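Mitotic checkpoint control protein kinase BUB1 (Drosophila melanogaster, PDB 6JKK) probably acts as an ATP-dependent protein kinase of the mitotic checkpoint at kinetochores, phosphorylating CENP-E, and is represented by its kinase domain. Local coordinates at residues S103-E108 against H174-I179; M154-V159 against V258-R263; F188-P193 against V201-I206. All blocks are in the same frame, centred on the assembly; numbering follows the deposited sequence.

Interaction 1: residues S103-E108 against H174-I179; sequences SRLTSE and HAMGII
The guanidinium of Arg104 is the flat group that crosses between 103-108 and 174-179, and it is met mainly at its edge. Near the plane at that edge lie Met176 O and, farther off, Gly177 O; the methyl CD1 of Ile178 approaches obliquely, 3.6 Å from Arg104 NH1. One hydrogen bond joins the two segments: Arg104 NH1 donates to Met176 O at 2.9 Å. The donor sits almost straight out from the carbonyl, with a C=O...N angle of 169°, although the N-H itself is bent away from the ideal line, at 143°. The arginine reaches this oxygen because its chain, extended from CG to NE, runs past the oxygen end of the carbonyl, with Arg104 CD 3.6 Å from Met176 O.

Behind the polar link is a sulfur contact. Met176 brings SD up to the last turn of helix 92-104, 3.7 Å from Arg104 CB and 3.6 Å from Leu105 N. A bend at chi3 (-80°) then turns the terminal methyl toward the leucine, and Met176 CE ends 3.7 Å from Leu105 CD2. The thioether thus fills the angle where Arg104 ends the helix and Leu105 leaves it.

On the other side, helix 156-175 closes with a Schellman motif, Gly177 taking the positive phi, before strand 178-179 begins. The same guanidinium makes salt bridges through NH2 with Asp213, on strand 212-213 paired with 178-179, and with Glu100 of its own helix.

Chemically, a cation is placed between two carboxylates and a carbonyl at the C-terminal end of a helix, where the helix dipole would probably favour positive charge. The contact therefore joins the end of the kinase C helix to the C-lobe by one charged side chain and a methionine packed beside it.

Interaction 2: residues M154-V159 against V258-R263; sequences MDEYVV and VLLFGR
Val159 touches both leucines of the opposing helix: its CG1, anti to the backbone N (chi1 180°), lies 3.7 Å from Leu259 CB and 3.9 Å from Leu260 CG. Met154 and Leu259 run side by side, pointing the same way, and meet at their ends, Met154 CE to Leu259 CD2, 3.9 Å. One turn before Val159, the aliphatic CG of Glu156 lies by Leu260 CD2.

No direct hydrogen bond crosses; two waters bridge the backbones instead. One accepts from Met154 N and donates to Leu259 O, 2.8 Å from each atom. The other donates to both Met154 O and Leu260 O, using both protons on carbonyls.

Farther out, Asp155 caps helix 156-175: its OD2 accepts from Tyr157 N at 2.8 Å, from above the carboxylate plane, and weakly from Val158 N. Glu156 OE2 is held by Gln287 N and Trp291 NE1, which fixes the side chain whose CG meets Leu260. Trp291 also packs on Val159 and Leu260.

The carbonyls of Leu259 and Leu260, in the last turn of their helix, find donors in the two waters. The contact joins two C-lobe helices, the E helix (156-175) at its start and the F helix (246-261) at its end.

Interaction 3: residues F188-P193 against V201-I206; sequences FLLMKP and VSLQLI
Met191, just beyond strand 188-190, curls over Ser202 and Gln204 of the partner segment with every atom of its side chain in contact. Its CB sits 3.5 Å from Ser202 O, the carbonyl that accepts from Met191 N. CG then lies 3.6 Å from Gln204 CB, and SD follows the same carbon. Bends at chi2 (-55°) and chi3 (-72°) fold the chain back, bringing CE to 4.1 Å from both Gln204 OE1 and Gln204 NE2. The amide it covers is held by a hydrogen bond from Gln204 NE2 to Pro112 O.

The backbones pair antiparallel. Leu189 and Gln204 form the hydrogen-bonded pair, exchanging two N-H...O bonds; Phe188 with Leu205 and Leu190 with Leu203 are non-hydrogen-bonded pairs. Side chains of these last two pairs share a face, where Leu205 CD1 makes a CH-pi contact over the Phe188 ring, 4.0 Å from its centroid and 18° off the normal. On the other face, Leu189 crosses Ile206 at about a right angle, with Leu189 CD1 3.6 Å from Ile206 CG2.

At the far end, the ammonium of Lys192 reaches back to the other segment: NZ donates to Val201 O at 2.9 Å, from above the carbonyl plane, and to Ser202 OG at 3.1 Å. Lys192 O, by contrast, is buried without a partner in the model.

This is the two-stranded hairpin of the protein kinase fold that follows the catalytic loop and leads into the DFG sequence. A glycerol lies against Ile206, whose side chain is about 8 Å from that of Lys85, the predicted ATP-binding lysine. Leu189 and Ile206 are consistent with the floor of the nucleotide pocket, as in other kinases.

Followed from the N terminus, the chain leaves helix 92-104 at 103-108, where interaction 1 opens, and enters helix 156-175 through 154-159, where interaction 2 opens. The far end of that helix, at 174-179, closes interaction 1, so the two loops cross, and their centres lie 28 Å apart. Interaction 3 comes next as a local hairpin, 188-193 with 201-206, in series with interaction 1 and wholly within the span that interaction 2 completes only at 258-263. Helix 156-175 is thus tied at one end to the C helix and at the other to helix 246-261, while the hairpin occupies the chain between catalytic loop and DFG sequence.

Interaction 1: residues S103-E108 against H174-I179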
loop_
_atom_site.group_PDB
_atom_site.type_symbol
_atom_site.label_atom_id
_atom_site.label_comp_id
_atom_site.label_asym_id
_atom_site.label_seq_id
_atom_site.Cartn_x
_atom_site.Cartn_y
_atom_site.Cartn_z
ATOM N N SER A 103 15.392 1.377 6.501
ATOM C CA SER A 103 16.784 0.983 6.663
ATOM C C SER A 103 17.351 0.441 5.340
ATOM O O SER A 103 18.549 0.596 5.046
ATOM C CB SER A 103 16.881 -0.076 7.763
ATOM O OG SER A 103 18.219 -0.283 8.165
ATOM N N ARG A 104 16.497 -0.186 4.537
ATOM C CA ARG A 104 16.976 -0.894 3.344
ATOM C C ARG A 104 16.937 -0.044 2.084
ATOM O O ARG A 104 17.588 -0.372 1.091
ATOM C CB ARG A 104 16.190 -2.192 3.130
ATOM C CG ARG A 104 16.350 -3.199 4.256
ATOM C CD ARG A 104 15.474 -4.423 4.048
ATOM N NE ARG A 104 15.440 -5.239 5.258
ATOM C CZ ARG A 104 14.689 -6.323 5.408
ATOM N NH1 ARG A 104 13.919 -6.735 4.415
ATOM N NH2 ARG A 104 14.711 -6.996 6.551
ATOM N N LEU A 105 16.166 1.041 2.132
ATOM C CA LEU A 105 16.033 1.965 1.003
ATOM C C LEU A 105 17.384 2.528 0.599
ATOM O O LEU A 105 18.212 2.820 1.459
ATOM C CB LEU A 105 15.116 3.131 1.384
ATOM C CG LEU A 105 13.616 2.980 1.172
ATOM C CD1 LEU A 105 12.877 4.193 1.698
ATOM C CD2 LEU A 105 13.341 2.806 -0.299
ATOM N N THR A 106 17.607 2.676 -0.705
ATOM C CA THR A 106 18.759 3.429 -1.200
ATOM C C THR A 106 18.343 4.599 -2.104
ATOM O O THR A 106 18.959 5.669 -2.079
ATOM C CB THR A 106 19.794 2.525 -1.909
ATOM O OG1 THR A 106 19.127 1.451 -2.578
ATOM C CG2 THR A 106 20.773 1.940 -0.898
ATOM N N SER A 107 17.283 4.400 -2.880
ATOM C CA SER A 107 16.832 5.413 -3.833
ATOM C C SER A 107 16.271 6.659 -3.153
ATOM O O SER A 107 15.365 6.566 -2.323
ATOM C CB SER A 107 15.777 4.817 -4.770
ATOM O OG SER A 107 15.326 5.774 -5.711
ATOM N N GLU A 108 16.821 7.821 -3.500
ATOM C CA GLU A 108 16.244 9.101 -3.093
ATOM C C GLU A 108 14.825 9.180 -3.641
ATOM O O GLU A 108 13.903 9.657 -2.976
ATOM C CB GLU A 108 17.073 10.267 -3.646
ATOM C CG GLU A 108 18.331 10.604 -2.848
ATOM C CD GLU A 108 19.351 9.477 -2.840
ATOM O OE1 GLU A 108 19.512 8.816 -3.887
ATOM O OE2 GLU A 108 19.989 9.252 -1.790
ATOM N N HIS A 174 9.643 -5.065 -3.253
ATOM C CA HIS A 174 9.991 -6.473 -3.368
ATOM C C HIS A 174 11.511 -6.655 -3.457
ATOM O O HIS A 174 12.055 -7.638 -2.966
ATOM C CB HIS A 174 9.256 -7.102 -4.561
ATOM C CG HIS A 174 7.775 -7.221 -4.353
ATOM N ND1 HIS A 174 6.923 -7.727 -5.312
ATOM C CD2 HIS A 174 6.999 -6.899 -3.290
ATOM C CE1 HIS A 174 5.686 -7.715 -4.845
ATOM N NE2 HIS A 174 5.704 -7.216 -3.620
ATOM N N ALA A 175 12.202 -5.685 -4.046
ATOM C CA ALA A 175 13.661 -5.744 -4.138
ATOM C C ALA A 175 14.317 -5.702 -2.760
ATOM O O ALA A 175 15.466 -6.133 -2.582
ATOM C CB ALA A 175 14.179 -4.610 -5.003
ATOM N N MET A 176 13.586 -5.159 -1.792
ATOM C CA MET A 176 14.033 -5.104 -0.405
ATOM C C MET A 176 13.582 -6.339 0.381
ATOM O O MET A 176 13.852 -6.451 1.578
ATOM C CB MET A 176 13.511 -3.828 0.270
ATOM C CG MET A 176 14.177 -2.540 -0.227
ATOM S SD MET A 176 13.646 -1.043 0.643
ATOM C CE MET A 176 12.077 -0.693 -0.166
ATOM N N GLY A 177 12.894 -7.265 -0.287
ATOM C CA GLY A 177 12.482 -8.511 0.349
ATOM C C GLY A 177 11.273 -8.373 1.258
ATOM O O GLY A 177 11.090 -9.155 2.199
ATOM N N ILE A 178 10.435 -7.382 0.974
ATOM C CA ILE A 178 9.230 -7.157 1.769
ATOM C C ILE A 178 7.965 -7.359 0.930
ATOM O O ILE A 178 7.864 -6.839 -0.185
ATOM C CB ILE A 178 9.228 -5.735 2.383
ATOM C CG1 ILE A 178 10.489 -5.516 3.230
ATOM C CG2 ILE A 178 7.951 -5.494 3.212
ATOM C CD1 ILE A 178 10.376 -6.073 4.642
ATOM N N ILE A 179 7.018 -8.134 1.463
ATOM C CA ILE A 179 5.699 -8.274 0.852
ATOM C C ILE A 179 4.726 -7.454 1.692
ATOM O O ILE A 179 4.615 -7.673 2.895
ATOM C CB ILE A 179 5.256 -9.751 0.799
ATOM C CG1 ILE A 179 6.271 -10.570 -0.004
ATOM C CG2 ILE A 179 3.870 -9.881 0.165
ATOM C CD1 ILE A 179 6.160 -12.077 0.186
#

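Interaction 2: residues M154-V159 against V258-R263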
loop_
_atom_site.group_PDB
_atom_site.type_symbol
_atom_site.label_atom_id
_atom_site.label_comp_id
_atom_site.label_asym_id
_atom_site.label_seq_id
_atom_site.Cartn_x
_atom_site.Cartn_y
_atom_site.Cartn_z
ATOM N N MET A 154 -12.409 7.334 -13.608
ATOM C CA MET A 154 -11.101 7.974 -13.756
ATOM C C MET A 154 -10.597 7.744 -15.172
ATOM O O MET A 154 -10.740 6.638 -15.713
ATOM C CB MET A 154 -10.102 7.418 -12.742
ATOM C CG MET A 154 -8.753 8.131 -12.768
ATOM S SD MET A 154 -7.667 7.641 -11.413
ATOM C CE MET A 154 -8.820 7.722 -10.040
ATOM N N ASP A 155 -10.029 8.787 -15.775
ATOM C CA ASP A 155 -9.553 8.717 -17.153
ATOM C C ASP A 155 -8.505 7.623 -17.316
ATOM O O ASP A 155 -7.611 7.481 -16.478
ATOM C CB ASP A 155 -8.972 10.058 -17.583
ATOM C CG ASP A 155 -8.477 10.046 -19.007
ATOM O OD1 ASP A 155 -9.242 10.433 -19.907
ATOM O OD2 ASP A 155 -7.313 9.657 -19.225
ATOM N N GLU A 156 -8.628 6.856 -18.397
ATOM C CA GLU A 156 -7.766 5.702 -18.637
ATOM C C GLU A 156 -6.285 6.054 -18.558
ATOM O O GLU A 156 -5.491 5.307 -17.988
ATOM C CB GLU A 156 -8.076 5.092 -20.009
ATOM C CG GLU A 156 -7.369 3.763 -20.249
ATOM C CD GLU A 156 -7.320 3.371 -21.704
ATOM O OE1 GLU A 156 -7.855 4.123 -22.547
ATOM O OE2 GLU A 156 -6.739 2.307 -22.008
ATOM N N TYR A 157 -5.911 7.196 -19.123
ATOM C CA TYR A 157 -4.501 7.579 -19.164
ATOM C C TYR A 157 -3.992 8.051 -17.803
ATOM O O TYR A 157 -2.837 7.798 -17.445
ATOM C CB TYR A 157 -4.250 8.591 -20.285
ATOM C CG TYR A 157 -4.288 7.924 -21.640
ATOM C CD1 TYR A 157 -5.497 7.671 -22.282
ATOM C CD2 TYR A 157 -3.118 7.510 -22.261
ATOM C CE1 TYR A 157 -5.534 7.045 -23.514
ATOM C CE2 TYR A 157 -3.147 6.884 -23.490
ATOM C CZ TYR A 157 -4.354 6.650 -24.107
ATOM O OH TYR A 157 -4.366 6.021 -25.333
ATOM N N VAL A 158 -4.856 8.703 -17.029
ATOM C CA VAL A 158 -4.512 8.998 -15.634
ATOM C C VAL A 158 -4.276 7.689 -14.876
ATOM O O VAL A 158 -3.334 7.582 -14.081
ATOM C CB VAL A 158 -5.591 9.858 -14.937
ATOM C CG1 VAL A 158 -5.295 9.989 -13.456
ATOM C CG2 VAL A 158 -5.645 11.236 -15.564
ATOM N N VAL A 159 -5.105 6.680 -15.141
ATOM C CA VAL A 159 -4.917 5.381 -14.490
ATOM C C VAL A 159 -3.588 4.739 -14.920
ATOM O O VAL A 159 -2.882 4.154 -14.094
ATOM C CB VAL A 159 -6.106 4.417 -14.723
ATOM C CG1 VAL A 159 -5.859 3.075 -14.036
ATOM C CG2 VAL A 159 -7.417 5.037 -14.207
ATOM N N VAL A 258 -10.053 -1.162 -9.784
ATOM C CA VAL A 258 -10.946 -0.187 -9.150
ATOM C C VAL A 258 -10.820 1.177 -9.826
ATOM O O VAL A 258 -11.820 1.871 -10.037
ATOM C CB VAL A 258 -10.665 -0.061 -7.632
ATOM C CG1 VAL A 258 -11.550 1.003 -7.008
ATOM C CG2 VAL A 258 -10.914 -1.381 -6.948
ATOM N N LEU A 259 -9.588 1.553 -10.174
ATOM C CA LEU A 259 -9.328 2.838 -10.809
ATOM C C LEU A 259 -9.952 2.888 -12.200
ATOM O O LEU A 259 -10.611 3.864 -12.562
ATOM C CB LEU A 259 -7.817 3.089 -10.903
ATOM C CG LEU A 259 -7.040 3.157 -9.585
ATOM C CD1 LEU A 259 -5.566 3.444 -9.834
ATOM C CD2 LEU A 259 -7.630 4.215 -8.689
ATOM N N LEU A 260 -9.738 1.829 -12.976
ATOM C CA LEU A 260 -10.238 1.758 -14.352
ATOM C C LEU A 260 -11.764 1.690 -14.443
ATOM O O LEU A 260 -12.376 2.323 -15.315
ATOM C CB LEU A 260 -9.648 0.537 -15.064
ATOM C CG LEU A 260 -8.295 0.623 -15.765
ATOM C CD1 LEU A 260 -7.909 -0.720 -16.357
ATOM C CD2 LEU A 260 -8.325 1.686 -16.854
ATOM N N PHE A 261 -12.373 0.911 -13.554
ATOM C CA PHE A 261 -13.764 0.519 -13.733
ATOM C C PHE A 261 -14.720 1.049 -12.664
ATOM O O PHE A 261 -15.940 0.991 -12.835
ATOM C CB PHE A 261 -13.870 -1.011 -13.856
ATOM C CG PHE A 261 -13.081 -1.583 -15.009
ATOM C CD1 PHE A 261 -13.330 -1.161 -16.313
ATOM C CD2 PHE A 261 -12.105 -2.545 -14.790
ATOM C CE1 PHE A 261 -12.607 -1.682 -17.380
ATOM C CE2 PHE A 261 -11.377 -3.074 -15.846
ATOM C CZ PHE A 261 -11.626 -2.641 -17.144
ATOM N N GLY A 262 -14.179 1.566 -11.565
ATOM C CA GLY A 262 -15.021 2.065 -10.488
ATOM C C GLY A 262 -15.659 0.948 -9.681
ATOM O O GLY A 262 -16.502 1.194 -8.812
ATOM N N ARG A 263 -15.254 -0.285 -9.969
ATOM C CA ARG A 263 -15.814 -1.450 -9.296
ATOM C C ARG A 263 -14.704 -2.347 -8.784
ATOM O O ARG A 263 -13.596 -2.330 -9.314
ATOM C CB ARG A 263 -16.699 -2.251 -10.250
ATOM C CG ARG A 263 -18.014 -1.595 -10.619
ATOM C CD ARG A 263 -18.815 -2.518 -11.520
ATOM N NE ARG A 263 -18.139 -2.727 -12.796
ATOM C CZ ARG A 263 -18.483 -2.129 -13.933
ATOM N NH1 ARG A 263 -19.513 -1.291 -13.962
ATOM N NH2 ARG A 263 -17.804 -2.377 -15.045
HETATM O O HOH W 1 -13.061 5.129 -11.947
HETATM O O HOH W 2 -11.364 4.319 -16.727
#

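Interaction 3: residues F188-P193 against V201-I206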
loop_
_atom_site.group_PDB
_atom_site.type_symbol
_atom_site.label_atom_id
_atom_site.label_comp_id
_atom_site.label_asym_id
_atom_site.label_seq_id
_atom_site.Cartn_x
_atom_site.Cartn_y
_atom_site.Cartn_z
ATOM N N PHE A 188 -2.717 3.108 -0.834
ATOM C CA PHE A 188 -1.941 4.132 -1.530
ATOM C C PHE A 188 -2.548 5.494 -1.240
ATOM O O PHE A 188 -3.735 5.724 -1.501
ATOM C CB PHE A 188 -1.917 3.899 -3.048
ATOM C CG PHE A 188 -1.019 2.774 -3.475
ATOM C CD1 PHE A 188 -1.552 1.531 -3.798
ATOM C CD2 PHE A 188 0.362 2.955 -3.549
ATOM C CE1 PHE A 188 -0.730 0.481 -4.188
ATOM C CE2 PHE A 188 1.198 1.905 -3.941
ATOM C CZ PHE A 188 0.644 0.667 -4.260
ATOM N N LEU A 189 -1.738 6.391 -0.685
ATOM C CA LEU A 189 -2.164 7.770 -0.484
ATOM C C LEU A 189 -1.618 8.607 -1.625
ATOM O O LEU A 189 -0.505 8.363 -2.097
ATOM C CB LEU A 189 -1.637 8.315 0.846
ATOM C CG LEU A 189 -2.048 7.619 2.146
ATOM C CD1 LEU A 189 -1.405 8.305 3.350
ATOM C CD2 LEU A 189 -3.568 7.586 2.300
ATOM N N LEU A 190 -2.393 9.589 -2.069
ATOM C CA LEU A 190 -1.880 10.578 -3.015
ATOM C C LEU A 190 -1.343 11.738 -2.202
ATOM O O LEU A 190 -2.104 12.429 -1.516
ATOM C CB LEU A 190 -2.983 11.059 -3.963
ATOM C CG LEU A 190 -2.592 12.079 -5.037
ATOM C CD1 LEU A 190 -1.584 11.484 -5.984
ATOM C CD2 LEU A 190 -3.807 12.532 -5.812
ATOM N N MET A 191 -0.034 11.952 -2.276
ATOM C CA MET A 191 0.637 12.904 -1.395
ATOM C C MET A 191 0.712 14.286 -2.021
ATOM O O MET A 191 0.786 15.297 -1.315
ATOM C CB MET A 191 2.044 12.411 -1.068
ATOM C CG MET A 191 2.067 11.031 -0.444
ATOM S SD MET A 191 1.015 10.959 1.019
ATOM C CE MET A 191 1.985 11.929 2.173
ATOM N N LYS A 192 0.683 14.323 -3.349
ATOM C CA LYS A 192 0.777 15.579 -4.083
ATOM C C LYS A 192 0.205 15.384 -5.484
ATOM O O LYS A 192 -0.001 14.246 -5.909
ATOM C CB LYS A 192 2.236 16.057 -4.128
ATOM C CG LYS A 192 3.227 15.099 -4.767
ATOM C CD LYS A 192 4.616 15.743 -4.785
ATOM C CE LYS A 192 5.687 14.799 -5.304
ATOM N NZ LYS A 192 5.370 14.267 -6.648
ATOM N N PRO A 193 -0.076 16.487 -6.204
ATOM C CA PRO A 193 -0.628 16.320 -7.555
ATOM C C PRO A 193 0.336 15.557 -8.467
ATOM O O PRO A 193 1.507 15.422 -8.130
ATOM C CB PRO A 193 -0.796 17.765 -8.039
ATOM C CG PRO A 193 -0.933 18.577 -6.779
ATOM C CD PRO A 193 -0.035 17.904 -5.791
ATOM N N VAL A 201 7.254 10.297 -8.136
ATOM C CA VAL A 201 6.206 9.615 -7.399
ATOM C C VAL A 201 5.342 10.617 -6.632
ATOM O O VAL A 201 5.856 11.520 -5.966
ATOM C CB VAL A 201 6.799 8.512 -6.483
ATOM C CG1 VAL A 201 8.317 8.505 -6.572
ATOM C CG2 VAL A 201 6.341 8.667 -5.041
ATOM N N SER A 202 4.029 10.473 -6.771
ATOM C CA SER A 202 3.090 11.276 -6.003
ATOM C C SER A 202 2.299 10.398 -5.048
ATOM O O SER A 202 1.524 10.901 -4.230
ATOM C CB SER A 202 2.141 12.033 -6.929
ATOM O OG SER A 202 2.855 12.915 -7.775
ATOM N N LEU A 203 2.510 9.086 -5.154
ATOM C CA LEU A 203 1.843 8.107 -4.295
ATOM C C LEU A 203 2.717 7.628 -3.138
ATOM O O LEU A 203 3.946 7.657 -3.217
ATOM C CB LEU A 203 1.438 6.887 -5.121
ATOM C CG LEU A 203 0.013 6.683 -5.628
ATOM C CD1 LEU A 203 -0.800 7.969 -5.689
ATOM C CD2 LEU A 203 0.054 5.992 -6.981
ATOM N N GLN A 204 2.075 7.161 -2.072
ATOM C CA GLN A 204 2.790 6.571 -0.938
ATOM C C GLN A 204 2.049 5.332 -0.453
ATOM O O GLN A 204 0.836 5.371 -0.231
ATOM C CB GLN A 204 2.919 7.584 0.202
ATOM C CG GLN A 204 3.709 7.083 1.414
ATOM C CD GLN A 204 3.827 8.135 2.500
ATOM O OE1 GLN A 204 3.025 8.173 3.435
ATOM N NE2 GLN A 204 4.828 8.999 2.380
ATOM N N LEU A 205 2.783 4.233 -0.302
ATOM C CA LEU A 205 2.225 2.988 0.225
ATOM C C LEU A 205 2.256 3.031 1.752
ATOM O O LEU A 205 3.286 3.370 2.344
ATOM C CB LEU A 205 3.050 1.800 -0.277
ATOM C CG LEU A 205 2.592 0.398 0.125
ATOM C CD1 LEU A 205 1.230 0.104 -0.469
ATOM C CD2 LEU A 205 3.610 -0.647 -0.324
ATOM N N ILE A 206 1.133 2.690 2.384
ATOM C CA ILE A 206 1.002 2.776 3.840
ATOM C C ILE A 206 0.461 1.478 4.439
ATOM O O ILE A 206 0.020 0.580 3.709
ATOM C CB ILE A 206 0.035 3.913 4.234
ATOM C CG1 ILE A 206 -1.395 3.563 3.801
ATOM C CG2 ILE A 206 0.468 5.243 3.605
ATOM C CD1 ILE A 206 -2.497 4.514 4.319
#